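Local coordinates for protein phospholipase C-beta (PLC-beta) (Sepia officinalis, PDB 3QR0) that is a multidomain phospholipase C of the beta class, combining PH, EF-hand, calcium-binding TIM-barrel-type and C2 domains in a single chain, at residues A[332-337]-A[620-625]; A[524-529]-A[542-547]; A[568-573]-A[595-600]; A[582-587]-A[603-608]. All blocks are in the same frame, centred on the assembly; numbering follows the deposited sequence. Where two conformers were deposited one is given.

Overall arrangement
From the N terminus, the chain first enters interaction 1 at 332-337, which waits for 620-625, at the far end of the barrel-forming region, to close a loop of nearly 300 residues and join the X and Y parts of the barrel. Nested inside that loop, 524-529 and 542-547 close the short loop of interaction 2 at one end of the parallel sheet. Interaction 3 follows in series, pairing 568-573 with 595-600, and shares that sheet with interaction 2 through neighbouring strands 540-545 and 569-572. Interaction 4 crosses interaction 3, tying 582-587, the loop leading into helix 586-589, to 603-608 at the start of helix 605-613. N582 OD1 links the crossed pair by accepting from N599 N.

Interaction 1 of 4, residues A[332-337]-A[620-625]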
# COMPACT_ATOMS: atom_id res chain seq x y z
N TYR A 332 16.32 9.35 1.53
CA TYR A 332 15.02 8.73 1.30
C TYR A 332 14.64 7.72 2.36
O TYR A 332 15.50 7.06 2.94
CB TYR A 332 15.01 8.03 -0.06
CG TYR A 332 15.28 8.98 -1.19
CD1 TYR A 332 14.23 9.59 -1.88
CD2 TYR A 332 16.58 9.29 -1.57
CE1 TYR A 332 14.48 10.49 -2.92
CE2 TYR A 332 16.83 10.18 -2.59
CZ TYR A 332 15.78 10.78 -3.26
OH TYR A 332 16.06 11.66 -4.28
N TYR A 333 13.34 7.60 2.60
CA TYR A 333 12.80 6.44 3.29
C TYR A 333 12.58 5.39 2.20
O TYR A 333 11.99 5.69 1.17
CB TYR A 333 11.49 6.77 3.99
CG TYR A 333 11.60 7.80 5.08
CD1 TYR A 333 12.53 7.66 6.12
CD2 TYR A 333 10.76 8.91 5.10
CE1 TYR A 333 12.62 8.61 7.13
CE2 TYR A 333 10.85 9.86 6.11
CZ TYR A 333 11.77 9.70 7.12
OH TYR A 333 11.86 10.65 8.12
N ILE A 334 13.08 4.18 2.44
CA ILE A 334 13.09 3.12 1.43
C ILE A 334 12.33 1.90 1.99
O ILE A 334 12.69 1.38 3.05
CB ILE A 334 14.53 2.72 1.06
CG1 ILE A 334 15.34 3.96 0.63
CG2 ILE A 334 14.54 1.66 -0.04
CD1 ILE A 334 16.79 3.66 0.26
N ASN A 335 11.29 1.48 1.28
CA ASN A 335 10.40 0.41 1.73
C ASN A 335 11.17 -0.90 1.88
O ASN A 335 11.79 -1.38 0.92
CB ASN A 335 9.25 0.29 0.71
CG ASN A 335 8.11 -0.58 1.18
OD1 ASN A 335 8.12 -1.14 2.28
ND2 ASN A 335 7.10 -0.72 0.33
N SER A 336 11.15 -1.47 3.10
CA SER A 336 12.06 -2.54 3.49
C SER A 336 11.41 -3.72 4.23
O SER A 336 10.59 -3.54 5.13
CB SER A 336 13.16 -1.98 4.38
OG SER A 336 13.90 -0.98 3.70
N SER A 337 11.83 -4.93 3.85
CA SER A 337 11.32 -6.18 4.40
C SER A 337 12.38 -6.93 5.22
O SER A 337 13.54 -7.00 4.82
CB SER A 337 10.85 -7.07 3.24
OG SER A 337 10.74 -8.42 3.64
N SER A 620 6.75 3.64 -5.79
CA SER A 620 8.14 3.38 -6.18
C SER A 620 8.96 2.71 -5.08
O SER A 620 10.03 2.16 -5.34
CB SER A 620 8.82 4.70 -6.54
OG SER A 620 8.87 5.56 -5.41
N GLY A 621 8.46 2.78 -3.84
CA GLY A 621 9.20 2.29 -2.68
C GLY A 621 10.19 3.30 -2.13
O GLY A 621 10.96 2.97 -1.23
N TYR A 622 10.17 4.53 -2.66
CA TYR A 622 11.03 5.62 -2.20
C TYR A 622 10.21 6.85 -1.84
O TYR A 622 9.39 7.29 -2.63
CB TYR A 622 12.04 6.00 -3.28
CG TYR A 622 13.17 5.02 -3.40
CD1 TYR A 622 13.00 3.81 -4.07
CD2 TYR A 622 14.41 5.29 -2.82
CE1 TYR A 622 14.05 2.90 -4.16
CE2 TYR A 622 15.45 4.40 -2.91
CZ TYR A 622 15.26 3.20 -3.58
OH TYR A 622 16.31 2.32 -3.66
N LEU A 623 10.44 7.39 -0.64
CA LEU A 623 9.84 8.65 -0.22
C LEU A 623 10.96 9.59 0.22
O LEU A 623 11.82 9.20 1.01
CB LEU A 623 8.87 8.43 0.94
CG LEU A 623 7.63 7.59 0.66
CD1 LEU A 623 6.93 7.19 1.96
CD2 LEU A 623 6.68 8.34 -0.26
N LEU A 624 10.94 10.81 -0.29
CA LEU A 624 11.96 11.80 0.06
C LEU A 624 11.73 12.27 1.50
O LEU A 624 10.62 12.65 1.85
CB LEU A 624 11.89 12.99 -0.90
CG LEU A 624 12.98 14.06 -0.76
CD1 LEU A 624 14.34 13.44 -1.03
CD2 LEU A 624 12.71 15.24 -1.69
N LYS A 625 12.78 12.24 2.32
CA LYS A 625 12.67 12.75 3.69
C LYS A 625 12.39 14.26 3.70
O LYS A 625 12.76 14.98 2.77
CB LYS A 625 13.95 12.44 4.49
CG LYS A 625 14.17 10.94 4.75
CD LYS A 625 15.21 10.68 5.85
CE LYS A 625 16.60 10.53 5.29
NZ LYS A 625 17.65 10.47 6.34
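K625 lays its aliphatic chain over the ring of Y333, just beyond the short antiparallel pairing of strands 332-334 and 622-624. From CB the chain sets out with CG anti to the carbonyl carbon (chi1 -67°), which takes it across the ring at about a right angle. CG stands over the ring centre, 3.6 Å from the Y333 centroid, in a CH-pi contact. CD comes next, with Y333 CE1 at 3.6 Å. A bend at chi3 (-91°) then brings CE to within 4.0 Å of Y332 N, and NZ ends among backbone carbonyls, bonded to G592 O and N564 O; these probably offset the cost of burying its charge.

Beneath this, Y333 and L623 form a hydrogen-bonded pair, Y333 N to L623 O at 2.7 Å and L623 N to Y333 O at 2.9 Å. One step further along, N335 N donates to G621 O at 2.9 Å. The other face of the ribbon carries Y332, I334, Y622 and L624. Here L624 CD1 lies over the Y332 ring, 3.5 Å from CE1 of Y332. I334 runs side by side with Y622, its CG2 above the ring and its CD1 3.5 Å from Y622 CE2, while Y332 CB meets that ring at its edge.

The ribbon joins the X and Y parts of the TIM-type barrel: I334 packs on L595 of strand 595-596, Y333 and L624 touch helix 627-630, and the backbone of N335 bonds to C366 at the start of strand 366-372.

Interaction 2 of 4, residues A[524-529]-A[542-547]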
# COMPACT_ATOMS: atom_id res chain seq x y z
N VAL A 524 29.11 -2.36 8.02
CA VAL A 524 30.26 -2.35 8.92
C VAL A 524 29.79 -2.32 10.37
O VAL A 524 28.67 -1.89 10.66
CB VAL A 524 31.19 -1.13 8.67
CG1 VAL A 524 31.73 -1.15 7.24
CG2 VAL A 524 30.46 0.18 8.96
N HIS A 525 30.66 -2.79 11.26
CA HIS A 525 30.46 -2.72 12.70
C HIS A 525 30.31 -1.25 13.14
O HIS A 525 31.17 -0.43 12.85
CB HIS A 525 31.69 -3.37 13.37
CG HIS A 525 31.67 -3.35 14.87
ND1 HIS A 525 30.92 -4.23 15.62
CD2 HIS A 525 32.35 -2.58 15.76
CE1 HIS A 525 31.11 -3.99 16.90
NE2 HIS A 525 31.98 -3.00 17.01
N PHE A 526 29.21 -0.92 13.81
CA PHE A 526 29.01 0.44 14.31
C PHE A 526 29.85 0.63 15.58
O PHE A 526 29.87 -0.23 16.45
CB PHE A 526 27.54 0.71 14.61
CG PHE A 526 27.25 2.15 14.96
CD1 PHE A 526 26.88 3.06 13.98
CD2 PHE A 526 27.35 2.58 16.28
CE1 PHE A 526 26.62 4.39 14.31
CE2 PHE A 526 27.09 3.90 16.61
CZ PHE A 526 26.72 4.81 15.63
N THR A 527 30.54 1.76 15.68
CA THR A 527 31.31 2.09 16.88
C THR A 527 30.66 3.29 17.57
O THR A 527 29.95 3.11 18.55
CB THR A 527 32.80 2.34 16.57
OG1 THR A 527 32.93 3.34 15.55
CG2 THR A 527 33.46 1.06 16.09
N THR A 528 30.89 4.49 17.04
CA THR A 528 30.25 5.71 17.53
C THR A 528 29.87 6.63 16.36
O THR A 528 30.37 6.46 15.24
CB THR A 528 31.18 6.53 18.45
OG1 THR A 528 32.33 6.96 17.71
CG2 THR A 528 31.63 5.72 19.66
N PHE A 529 29.02 7.61 16.63
CA PHE A 529 28.69 8.63 15.64
C PHE A 529 29.91 9.52 15.33
O PHE A 529 30.13 9.90 14.17
CB PHE A 529 27.50 9.47 16.10
CG PHE A 529 26.20 8.71 16.12
CD1 PHE A 529 25.51 8.51 17.31
CD2 PHE A 529 25.67 8.18 14.95
CE1 PHE A 529 24.30 7.82 17.33
CE2 PHE A 529 24.47 7.48 14.96
CZ PHE A 529 23.78 7.30 16.15
N SER A 542 25.29 0.69 8.59
CA SER A 542 25.12 -0.27 9.66
C SER A 542 23.69 -0.79 9.66
O SER A 542 22.74 -0.05 9.39
CB SER A 542 25.51 0.34 11.00
OG SER A 542 26.93 0.36 11.13
N SER A 543 23.58 -2.08 9.93
CA SER A 543 22.29 -2.74 10.06
C SER A 543 22.15 -3.06 11.54
O SER A 543 22.91 -3.87 12.07
CB SER A 543 22.25 -4.01 9.20
OG SER A 543 20.96 -4.59 9.19
N MET A 544 21.22 -2.38 12.21
CA MET A 544 21.07 -2.48 13.65
C MET A 544 19.80 -3.23 14.03
O MET A 544 18.71 -2.90 13.55
CB MET A 544 20.98 -1.08 14.25
CG MET A 544 22.11 -0.15 13.92
SD MET A 544 21.93 1.39 14.84
CE MET A 544 23.30 2.34 14.18
N VAL A 545 19.93 -4.20 14.93
CA VAL A 545 18.75 -4.77 15.57
C VAL A 545 18.06 -3.64 16.33
O VAL A 545 18.71 -2.68 16.73
CB VAL A 545 19.12 -5.96 16.50
CG1 VAL A 545 19.87 -5.48 17.76
CG2 VAL A 545 17.88 -6.76 16.86
N GLU A 546 16.74 -3.73 16.51
CA GLU A 546 16.01 -2.63 17.12
C GLU A 546 16.58 -2.24 18.49
O GLU A 546 16.61 -1.07 18.82
CB GLU A 546 14.50 -2.92 17.22
CG GLU A 546 14.10 -3.97 18.23
CD GLU A 546 12.60 -4.21 18.25
OE1 GLU A 546 12.14 -5.18 17.60
OE2 GLU A 546 11.86 -3.44 18.90
N THR A 547 17.05 -3.23 19.25
CA THR A 547 17.65 -2.98 20.56
C THR A 547 18.86 -2.04 20.46
O THR A 547 19.01 -1.14 21.28
CB THR A 547 18.08 -4.30 21.24
OG1 THR A 547 16.98 -5.22 21.20
CG2 THR A 547 18.49 -4.06 22.69
O HOH W 1 26.05 -3.49 10.53
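V524 O takes two donors, the hydroxyl of S542 and a water, where the chain has just left strand 522-523, the neighbour of strand 540-545 in the parallel sheet of the TIM-type barrel. The water donates to V524 O at 3.1 Å and accepts from S543 N at 2.9 Å, bridging the two chains. A direct backbone bond between V524 and M541 comes just before this point, so the water takes over where direct pairing gives way.

S542 OG donates a hydrogen bond to V524 O at 2.9 Å, approaching from 30° out of the carbonyl plane. A chi1 of -78°, which sets OG beside the backbone N, turns the hydroxyl toward the carbonyl of V524. S542 OG also lies in the plane of the F526 ring at its edge, and 3.6 Å from F526 CB.

The apolar half of the contact belongs to F526 and M544. With its chain extended beyond CG, M544 delivers its methyl over one face of the F526 ring, offset toward the rim: CE is 3.7 Å from F526 CD1 and 4.0 Å from the ring centroid. The sulfur stands farther off above the same ring, SD 5.5 Å from the F526 centroid, a distant Met-aromatic contact supplementing the CH-pi one. Helix 546-555 flanks the pair, with K552 against F526 and A549 against M544. Further along the loop, T528 caps helix 529-535 through OG1 to Q531 N, and F526 CZ stands above one face of the F529 ring, offset toward its rim.

Interaction 3 of 4, residues A[568-573]-A[595-600]; sequences ITRIYP and LVALNF
L595 fits between I568 and the aliphatic root of R570. Its CD1 branch reaches I568 CG2 at 3.6 Å, the two side chains crossing at an oblique angle, while its CB lies 3.7 Å from R570 CB and the arginine chain passes at about a right angle. On the other face of the sheet I571 and V596 are paired more distantly, CG1 of I571 and CG2 of V596 being 4.5 Å apart, and Y588 of helix 586-589 packs on both.

Between these faces runs a parallel ladder. L595 is gripped from both its ends: its N donates to T569 O at 3.1 Å and its O accepts from I571 N at 2.9 Å. A597 N continues the pattern to I571 O at 3.0 Å.

R570 leads outward to the polar side. With CG anti to the backbone N (chi1 178°) and the chain straight as far as NE, it carries its guanidinium alongside the strand, NH2 coming 3.9 Å from the A597 methyl. NH2 then makes a salt bridge with E368 OE1, and NH1 bonds to S543 OG; because E368 is a calcium ligand, R570 is a second-shell neighbour of the metal. At the far end P573 CG rests 3.7 Å from N599 ND2, and N599 OD1 is bonded to H338 ND1.

Strand 569-572, helix 586-589 and strand 595-596 form a beta-alpha-beta crossover whose two strands meet here, the repeating element from which TIM-type barrels such as that of phospholipase C are built.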
# COMPACT_ATOMS: atom_id res chain seq x y z
N ILE A 568 23.53 5.42 5.61
CA ILE A 568 22.30 4.66 5.72
C ILE A 568 22.27 3.81 6.98
O ILE A 568 23.27 3.18 7.34
CB ILE A 568 22.13 3.74 4.48
CG1 ILE A 568 21.82 4.61 3.25
CG2 ILE A 568 21.02 2.72 4.72
CD1 ILE A 568 21.89 3.88 1.95
N THR A 569 21.11 3.79 7.65
CA THR A 569 20.84 2.85 8.73
C THR A 569 19.72 1.91 8.31
O THR A 569 18.68 2.35 7.80
CB THR A 569 20.38 3.56 10.02
OG1 THR A 569 21.27 4.63 10.33
CG2 THR A 569 20.37 2.58 11.21
N ARG A 570 19.95 0.63 8.51
CA ARG A 570 18.89 -0.37 8.42
C ARG A 570 18.53 -0.81 9.83
O ARG A 570 19.41 -0.98 10.68
CB ARG A 570 19.35 -1.56 7.58
CG ARG A 570 18.33 -2.69 7.47
CD ARG A 570 18.75 -3.70 6.40
NE ARG A 570 17.77 -4.78 6.29
CZ ARG A 570 17.73 -5.87 7.07
NH1 ARG A 570 18.63 -6.07 8.03
NH2 ARG A 570 16.78 -6.78 6.87
N ILE A 571 17.24 -1.01 10.08
CA ILE A 571 16.75 -1.47 11.38
C ILE A 571 16.01 -2.77 11.15
O ILE A 571 15.36 -2.93 10.12
CB ILE A 571 15.76 -0.45 11.99
CG1 ILE A 571 16.32 0.98 11.91
CG2 ILE A 571 15.41 -0.84 13.44
CD1 ILE A 571 17.41 1.29 12.91
N TYR A 572 16.11 -3.72 12.08
CA TYR A 572 15.32 -4.95 11.98
C TYR A 572 14.85 -5.44 13.35
O TYR A 572 15.49 -5.14 14.37
CB TYR A 572 16.08 -6.03 11.21
CG TYR A 572 17.37 -6.46 11.85
CD1 TYR A 572 17.41 -7.55 12.72
CD2 TYR A 572 18.57 -5.80 11.58
CE1 TYR A 572 18.58 -7.95 13.31
CE2 TYR A 572 19.76 -6.20 12.17
CZ TYR A 572 19.76 -7.28 13.03
OH TYR A 572 20.92 -7.71 13.64
N PRO A 573 13.73 -6.18 13.39
CA PRO A 573 13.16 -6.57 14.68
C PRO A 573 14.02 -7.53 15.48
O PRO A 573 14.72 -8.37 14.92
CB PRO A 573 11.81 -7.22 14.30
CG PRO A 573 11.90 -7.53 12.86
CD PRO A 573 12.85 -6.53 12.26
N LEU A 595 16.16 2.35 5.97
CA LEU A 595 15.78 0.97 5.71
C LEU A 595 15.17 0.36 6.98
O LEU A 595 15.81 -0.40 7.68
CB LEU A 595 16.99 0.16 5.23
CG LEU A 595 17.65 0.60 3.92
CD1 LEU A 595 18.98 -0.13 3.71
CD2 LEU A 595 16.73 0.37 2.74
N VAL A 596 13.92 0.72 7.25
CA VAL A 596 13.23 0.28 8.45
C VAL A 596 12.46 -1.02 8.13
O VAL A 596 11.31 -0.99 7.71
CB VAL A 596 12.32 1.40 8.98
CG1 VAL A 596 11.63 0.98 10.27
CG2 VAL A 596 13.14 2.65 9.21
N ALA A 597 13.14 -2.14 8.33
CA ALA A 597 12.67 -3.46 7.89
C ALA A 597 11.53 -4.04 8.72
O ALA A 597 11.58 -4.07 9.96
CB ALA A 597 13.83 -4.45 7.84
N LEU A 598 10.49 -4.50 8.03
CA LEU A 598 9.30 -5.03 8.68
C LEU A 598 9.01 -6.44 8.19
O LEU A 598 9.38 -6.82 7.07
CB LEU A 598 8.11 -4.12 8.41
CG LEU A 598 8.28 -2.66 8.85
CD1 LEU A 598 7.18 -1.79 8.26
CD2 LEU A 598 8.31 -2.57 10.37
N ASN A 599 8.33 -7.21 9.02
CA ASN A 599 7.84 -8.52 8.62
C ASN A 599 6.56 -8.36 7.80
O ASN A 599 5.50 -8.09 8.35
CB ASN A 599 7.59 -9.38 9.86
CG ASN A 599 8.87 -9.70 10.60
OD1 ASN A 599 9.85 -10.14 10.01
ND2 ASN A 599 8.87 -9.47 11.90
N PHE A 600 6.68 -8.54 6.49
CA PHE A 600 5.57 -8.30 5.55
C PHE A 600 4.42 -9.29 5.71
O PHE A 600 3.31 -9.00 5.26
CB PHE A 600 6.07 -8.29 4.10
CG PHE A 600 6.47 -6.92 3.62
CD1 PHE A 600 7.41 -6.18 4.31
CD2 PHE A 600 5.89 -6.37 2.48
CE1 PHE A 600 7.77 -4.92 3.88
CE2 PHE A 600 6.26 -5.11 2.05
CZ PHE A 600 7.19 -4.38 2.74

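Interaction 4 of 4, residues A[582-587]-A[603-608]; sequences NYVPQI and FDIAMC
The methyl of A606 is pressed into the bend at N582 and Y583, with its CB 3.0 Å from Y583 O and 3.4 Å from N582 CB. Beside it, D604 holds N582 through both carboxylate oxygens. The backbone N582 N reaches the syn lone pair of D604 OD2 at 2.9 Å. From the side chain, N582 ND2 donates to D604 OD1 at 3.1 Å; this bond is nearly straight (174°) and lies in the amide plane, although that plane is turned 56° from the carboxylate. The other end of the amide is also engaged, N582 OD1 accepting from N599 N.

D604 is the N-cap of helix 605-613, and its chi1 of 58° directs OD1 back to M607 N in a weak capping bond of 3.4 Å. One aspartate therefore joins the helix start to the loop that precedes helix 586-589 of the barrel's beta-alpha-beta crossover.

Packing is slacker between V584 and I605, whose CG2 and CD1 are 4.0 Å apart. A glycerol, probably from the crystallisation liquor, lies close to I605, and N582 O and V584 N are hydrogen-bonded to glycerol. A water is also present, donating to N582 O, weakly to D604 OD2, and accepting from A606 N at 3.2 Å.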
# COMPACT_ATOMS: atom_id res chain seq x y z
N ASN A 582 5.70 -6.62 14.55
CA ASN A 582 6.53 -5.50 14.12
C ASN A 582 6.53 -4.33 15.09
O ASN A 582 5.54 -4.11 15.79
CB ASN A 582 6.00 -4.97 12.79
CG ASN A 582 6.25 -5.92 11.64
OD1 ASN A 582 7.39 -6.30 11.38
ND2 ASN A 582 5.18 -6.30 10.94
N TYR A 583 7.62 -3.57 15.11
CA TYR A 583 7.61 -2.22 15.66
C TYR A 583 6.93 -1.26 14.69
O TYR A 583 6.85 -1.52 13.48
CB TYR A 583 9.02 -1.71 15.96
CG TYR A 583 10.05 -2.00 14.89
CD1 TYR A 583 11.10 -2.88 15.14
CD2 TYR A 583 9.99 -1.40 13.63
CE1 TYR A 583 12.05 -3.16 14.16
CE2 TYR A 583 10.94 -1.68 12.65
CZ TYR A 583 11.96 -2.56 12.93
OH TYR A 583 12.91 -2.85 11.98
N VAL A 584 6.45 -0.14 15.21
CA VAL A 584 5.90 0.93 14.38
C VAL A 584 7.08 1.67 13.73
O VAL A 584 7.97 2.15 14.44
CB VAL A 584 5.04 1.90 15.21
CG1 VAL A 584 4.58 3.06 14.36
CG2 VAL A 584 3.85 1.16 15.81
N PRO A 585 7.09 1.74 12.39
CA PRO A 585 8.28 2.24 11.69
C PRO A 585 8.60 3.72 11.92
O PRO A 585 9.77 4.10 11.85
CB PRO A 585 7.96 1.96 10.21
CG PRO A 585 6.47 1.88 10.16
CD PRO A 585 6.04 1.31 11.46
N GLN A 586 7.58 4.54 12.20
CA GLN A 586 7.79 5.95 12.54
C GLN A 586 8.86 6.14 13.63
O GLN A 586 9.58 7.12 13.62
CB GLN A 586 6.48 6.62 12.99
CG GLN A 586 5.59 7.13 11.85
CD GLN A 586 4.76 6.05 11.17
OE1 GLN A 586 4.77 4.88 11.58
NE2 GLN A 586 4.04 6.44 10.13
N ILE A 587 8.95 5.20 14.58
CA ILE A 587 9.95 5.28 15.65
C ILE A 587 11.33 5.58 15.06
O ILE A 587 12.07 6.42 15.58
CB ILE A 587 10.02 3.98 16.49
CG1 ILE A 587 8.74 3.79 17.31
CG2 ILE A 587 11.23 4.03 17.44
CD1 ILE A 587 8.60 2.39 17.91
N PHE A 603 0.28 -8.64 9.30
CA PHE A 603 -0.54 -7.48 8.97
C PHE A 603 -1.02 -6.73 10.21
O PHE A 603 -2.21 -6.46 10.38
CB PHE A 603 -1.72 -7.91 8.10
CG PHE A 603 -1.30 -8.36 6.72
CD1 PHE A 603 -0.81 -7.44 5.80
CD2 PHE A 603 -1.36 -9.70 6.36
CE1 PHE A 603 -0.40 -7.85 4.54
CE2 PHE A 603 -0.96 -10.11 5.10
CZ PHE A 603 -0.48 -9.19 4.19
N ASP A 604 -0.06 -6.37 11.06
CA ASP A 604 -0.35 -5.58 12.24
C ASP A 604 -0.31 -4.08 11.88
O ASP A 604 -0.12 -3.73 10.71
CB ASP A 604 0.61 -5.92 13.38
CG ASP A 604 2.09 -5.72 13.03
OD1 ASP A 604 2.43 -5.34 11.87
OD2 ASP A 604 2.92 -5.95 13.93
N ILE A 605 -0.52 -3.22 12.86
CA ILE A 605 -0.55 -1.77 12.62
C ILE A 605 0.67 -1.29 11.81
O ILE A 605 0.54 -0.48 10.88
CB ILE A 605 -0.74 -0.97 13.94
CG1 ILE A 605 -0.81 0.54 13.68
CG2 ILE A 605 0.37 -1.31 14.95
CD1 ILE A 605 0.54 1.25 13.62
N ALA A 606 1.85 -1.81 12.14
CA ALA A 606 3.08 -1.41 11.47
C ALA A 606 3.04 -1.64 9.95
O ALA A 606 3.40 -0.75 9.18
CB ALA A 606 4.26 -2.14 12.07
N MET A 607 2.61 -2.83 9.53
CA MET A 607 2.51 -3.14 8.10
C MET A 607 1.40 -2.37 7.40
O MET A 607 1.58 -1.91 6.28
CB MET A 607 2.35 -4.65 7.86
CG MET A 607 3.67 -5.41 7.75
SD MET A 607 4.85 -4.68 6.59
CE MET A 607 3.96 -4.82 5.04
N CYS A 608 0.26 -2.22 8.07
CA CYS A 608 -0.84 -1.39 7.55
C CYS A 608 -0.38 0.04 7.24
O CYS A 608 -0.69 0.57 6.17
CB CYS A 608 -2.00 -1.36 8.55
SG CYS A 608 -2.84 -2.94 8.73
O HOH W 2 2.77 -3.17 14.85